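Local coordinates for putative curved DNA-binding protein (Chaetomium thermophilum var. thermophilum DSM 1495, PDB 4IPA) that is a thermophilic Arx1 of the methionine aminopeptidase-like M24 family, linked to ribosome biogenesis, and may bind DNA, at residues A[53-65]-A[79-91]. Numbering follows the deposited sequence.
Sequences IIDICEQGDKLME and KGFSHPTTVSPAA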
# COMPACT_ATOMS: atom_id res chain seq x y z
N ILE A 53 -5.78 9.67 16.12
CA ILE A 53 -4.95 9.29 15.00
C ILE A 53 -3.51 9.83 15.08
O ILE A 53 -2.56 9.09 14.78
CB ILE A 53 -5.60 9.69 13.65
CG1 ILE A 53 -6.85 8.85 13.41
CG2 ILE A 53 -4.64 9.48 12.49
CD1 ILE A 53 -7.58 9.16 12.12
N ILE A 54 -3.34 11.09 15.48
CA ILE A 54 -2.00 11.66 15.50
C ILE A 54 -1.09 10.95 16.51
O ILE A 54 0.12 10.85 16.29
CB ILE A 54 -1.97 13.20 15.75
CG1 ILE A 54 -0.59 13.76 15.40
CG2 ILE A 54 -2.28 13.53 17.20
CD1 ILE A 54 -0.63 14.88 14.44
N ASP A 55 -1.67 10.44 17.59
CA ASP A 55 -0.91 9.71 18.58
C ASP A 55 -0.44 8.37 18.03
O ASP A 55 0.71 7.96 18.25
CB ASP A 55 -1.74 9.49 19.85
CG ASP A 55 -1.93 10.77 20.64
OD1 ASP A 55 -1.19 11.74 20.39
OD2 ASP A 55 -2.82 10.79 21.52
N ILE A 56 -1.32 7.68 17.32
CA ILE A 56 -1.00 6.40 16.70
C ILE A 56 0.12 6.52 15.66
O ILE A 56 1.08 5.75 15.69
CB ILE A 56 -2.24 5.76 16.06
CG1 ILE A 56 -3.40 5.75 17.07
CG2 ILE A 56 -1.93 4.34 15.60
CD1 ILE A 56 -4.74 5.31 16.48
N CYS A 57 0.00 7.49 14.76
CA CYS A 57 1.04 7.73 13.75
C CYS A 57 2.37 8.06 14.40
O CYS A 57 3.42 7.54 13.99
CB CYS A 57 0.64 8.88 12.81
SG CYS A 57 -0.82 8.58 11.81
N GLU A 58 2.36 8.92 15.41
CA GLU A 58 3.60 9.26 16.10
C GLU A 58 4.21 8.03 16.76
O GLU A 58 5.42 7.79 16.67
CB GLU A 58 3.40 10.39 17.12
CG GLU A 58 3.20 11.77 16.50
CD GLU A 58 3.00 12.88 17.54
OE1 GLU A 58 2.78 12.58 18.73
OE2 GLU A 58 3.07 14.07 17.17
N GLN A 59 3.37 7.25 17.43
CA GLN A 59 3.86 6.05 18.11
C GLN A 59 4.38 5.00 17.12
O GLN A 59 5.39 4.34 17.38
CB GLN A 59 2.78 5.44 19.00
CG GLN A 59 3.25 4.22 19.81
CD GLN A 59 4.47 4.51 20.68
OE1 GLN A 59 4.70 5.64 21.11
NE2 GLN A 59 5.26 3.49 20.94
N GLY A 60 3.70 4.87 15.99
CA GLY A 60 4.12 3.94 14.96
C GLY A 60 5.49 4.34 14.44
O GLY A 60 6.37 3.49 14.29
N ASP A 61 5.66 5.64 14.20
CA ASP A 61 6.92 6.15 13.66
C ASP A 61 8.07 5.94 14.64
O ASP A 61 9.18 5.61 14.24
CB ASP A 61 6.78 7.62 13.25
CG ASP A 61 5.96 7.80 11.96
OD1 ASP A 61 5.73 6.79 11.26
OD2 ASP A 61 5.55 8.95 11.66
N LYS A 62 7.77 6.14 15.91
CA LYS A 62 8.70 5.92 16.97
C LYS A 62 9.12 4.45 17.05
O LYS A 62 10.26 4.16 17.10
CB LYS A 62 8.16 6.44 18.29
CG LYS A 62 8.80 5.85 19.51
CD LYS A 62 8.05 6.23 20.76
CE LYS A 62 9.00 6.63 21.85
NZ LYS A 62 8.53 6.05 23.11
N LEU A 63 8.17 3.56 17.05
CA LEU A 63 8.45 2.16 16.96
C LEU A 63 9.32 1.75 15.80
O LEU A 63 10.14 0.92 15.95
CB LEU A 63 7.18 1.42 16.87
CG LEU A 63 6.78 1.13 18.26
CD1 LEU A 63 5.31 0.90 18.32
CD2 LEU A 63 7.58 -0.11 18.56
N MET A 64 9.08 2.34 14.65
CA MET A 64 9.81 2.05 13.47
C MET A 64 11.25 2.41 13.63
O MET A 64 12.13 1.69 13.26
CB MET A 64 9.24 2.82 12.30
CG MET A 64 9.93 2.61 10.99
SD MET A 64 9.55 1.03 10.26
CE MET A 64 7.99 1.36 9.56
N GLU A 65 11.48 3.57 14.19
CA GLU A 65 12.86 3.97 14.41
C GLU A 65 13.58 3.06 15.41
O GLU A 65 14.72 2.66 15.17
CB GLU A 65 12.95 5.44 14.81
CG GLU A 65 12.52 6.38 13.70
CD GLU A 65 12.80 7.84 14.04
OE1 GLU A 65 13.32 8.12 15.14
OE2 GLU A 65 12.50 8.71 13.19
N LYS A 79 19.35 3.08 5.91
CA LYS A 79 18.09 2.44 6.29
C LYS A 79 17.16 3.52 6.80
O LYS A 79 17.61 4.61 7.14
CB LYS A 79 18.34 1.41 7.38
CG LYS A 79 18.75 2.03 8.70
CD LYS A 79 19.32 1.02 9.66
CE LYS A 79 19.84 1.71 10.92
NZ LYS A 79 20.27 0.74 11.95
N GLY A 80 15.86 3.22 6.85
CA GLY A 80 14.88 4.19 7.29
C GLY A 80 13.45 3.77 6.96
O GLY A 80 13.19 2.58 6.76
N PHE A 81 12.54 4.73 6.92
CA PHE A 81 11.16 4.48 6.50
C PHE A 81 11.06 4.26 4.98
O PHE A 81 11.72 4.95 4.21
CB PHE A 81 10.27 5.69 6.85
CG PHE A 81 10.06 5.91 8.32
CD1 PHE A 81 11.08 6.43 9.11
CD2 PHE A 81 8.83 5.64 8.90
CE1 PHE A 81 10.88 6.65 10.47
CE2 PHE A 81 8.63 5.86 10.26
CZ PHE A 81 9.65 6.36 11.05
N SER A 82 10.25 3.30 4.55
CA SER A 82 9.80 3.28 3.17
C SER A 82 8.44 3.99 3.10
O SER A 82 7.97 4.36 2.03
CB SER A 82 9.67 1.84 2.63
OG SER A 82 8.66 1.11 3.33
N HIS A 83 7.81 4.20 4.25
CA HIS A 83 6.48 4.83 4.29
C HIS A 83 6.12 5.18 5.71
O HIS A 83 6.19 4.32 6.59
CB HIS A 83 5.41 3.88 3.73
CG HIS A 83 4.14 4.56 3.30
ND1 HIS A 83 3.17 4.96 4.19
CD2 HIS A 83 3.67 4.87 2.06
CE1 HIS A 83 2.16 5.50 3.53
NE2 HIS A 83 2.44 5.47 2.23
N PRO A 84 5.72 6.44 5.94
CA PRO A 84 5.30 6.89 7.27
C PRO A 84 4.13 6.05 7.78
O PRO A 84 3.38 5.50 6.98
CB PRO A 84 4.82 8.32 7.01
CG PRO A 84 4.39 8.31 5.59
CD PRO A 84 5.40 7.43 4.90
N THR A 85 4.00 5.95 9.10
CA THR A 85 2.84 5.32 9.70
C THR A 85 1.61 6.15 9.36
O THR A 85 1.56 7.35 9.63
CB THR A 85 2.95 5.28 11.23
OG1 THR A 85 4.09 4.51 11.62
CG2 THR A 85 1.69 4.66 11.82
N THR A 86 0.61 5.54 8.75
CA THR A 86 -0.60 6.29 8.44
C THR A 86 -1.80 5.50 8.91
O THR A 86 -1.79 4.27 8.91
CB THR A 86 -0.73 6.59 6.94
OG1 THR A 86 -0.74 5.35 6.22
CG2 THR A 86 0.41 7.48 6.46
N VAL A 87 -2.85 6.21 9.28
CA VAL A 87 -4.03 5.59 9.85
C VAL A 87 -5.23 6.31 9.28
O VAL A 87 -5.51 7.44 9.63
CB VAL A 87 -3.99 5.68 11.39
CG1 VAL A 87 -5.30 5.20 12.01
CG2 VAL A 87 -2.79 4.88 11.92
N SER A 88 -5.93 5.64 8.36
CA SER A 88 -6.93 6.31 7.54
C SER A 88 -8.35 5.83 7.84
O SER A 88 -8.65 4.64 7.73
CB SER A 88 -6.62 6.11 6.05
OG SER A 88 -5.27 6.46 5.79
N PRO A 89 -9.23 6.78 8.22
CA PRO A 89 -10.64 6.45 8.49
C PRO A 89 -11.39 5.93 7.26
O PRO A 89 -10.82 5.80 6.17
CB PRO A 89 -11.24 7.78 8.97
CG PRO A 89 -10.06 8.59 9.48
CD PRO A 89 -8.90 8.17 8.56
N ALA A 90 -12.69 5.68 7.46
CA ALA A 90 -13.55 4.92 6.57
C ALA A 90 -13.50 5.29 5.09
O ALA A 90 -13.27 4.42 4.24
CB ALA A 90 -14.99 4.95 7.08
N ALA A 91 -13.74 6.56 4.78
CA ALA A 91 -13.76 6.98 3.39
C ALA A 91 -12.44 7.58 2.89
O ALA A 91 -12.39 8.09 1.78
CB ALA A 91 -14.91 7.95 3.12
O HOH W 1 3.22 9.39 10.18
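Asp61 of helix 53-65 reaches across to Thr85 on strand 84-88, and its side chain shows how the two elements are tied. CB lies against the Phe81 ring, 3.8 Å from CZ. With CG anti to the carbonyl carbon (chi1 -73°), this rotation brings the carboxylate up to Thr85, its plane perpendicular to the ring. OD1 then takes two bonds from one residue: the backbone N of Thr85 donates to its syn lone pair at 2.9 Å (162° at the hydrogen), while Thr85 OG1 donates to the same OD1 at 2.8 Å from above the carboxylate plane. OD2 accepts a water that also donates to Thr85 O, and it forms a salt bridge with Arg307, which probably favours the ionised acid. An asparagine here would probably weaken this junction, leaving Arg307 without its countercharge. Threonine suits the other side because its hydroxyl serves Asp61 while CG2 packs on Cys57 CA, and Gly60 is apt because a CB there would collide with Thr85 OG1. Around these bonds the contact is mainly apolar. Met64, with CG anti to its own backbone nitrogen, sets CG over one Phe81 face, 3.8 Å from the centroid in a CH-pi contact; the bends beyond it leave the sulfur farther out above the ring, a Met-aromatic contact. Glu65 CG closes on the ring's edge. At the other end, the beta-branched Ile56 and Val87 meet through methyl groups, CG2 to CG2 at 3.8 Å, and the Pro89 ring gives Ile53 CD1 an apolar surface. The helix runs nearly antiparallel to strand 84-88 (153°, axes 7.2 Å apart), packing on an edge strand, 79-88, of the antiparallel sheet 79-88, 115-124 and 127-136. Such helix-on-sheet layering is consistent with the pita-bread fold of M24 peptidases.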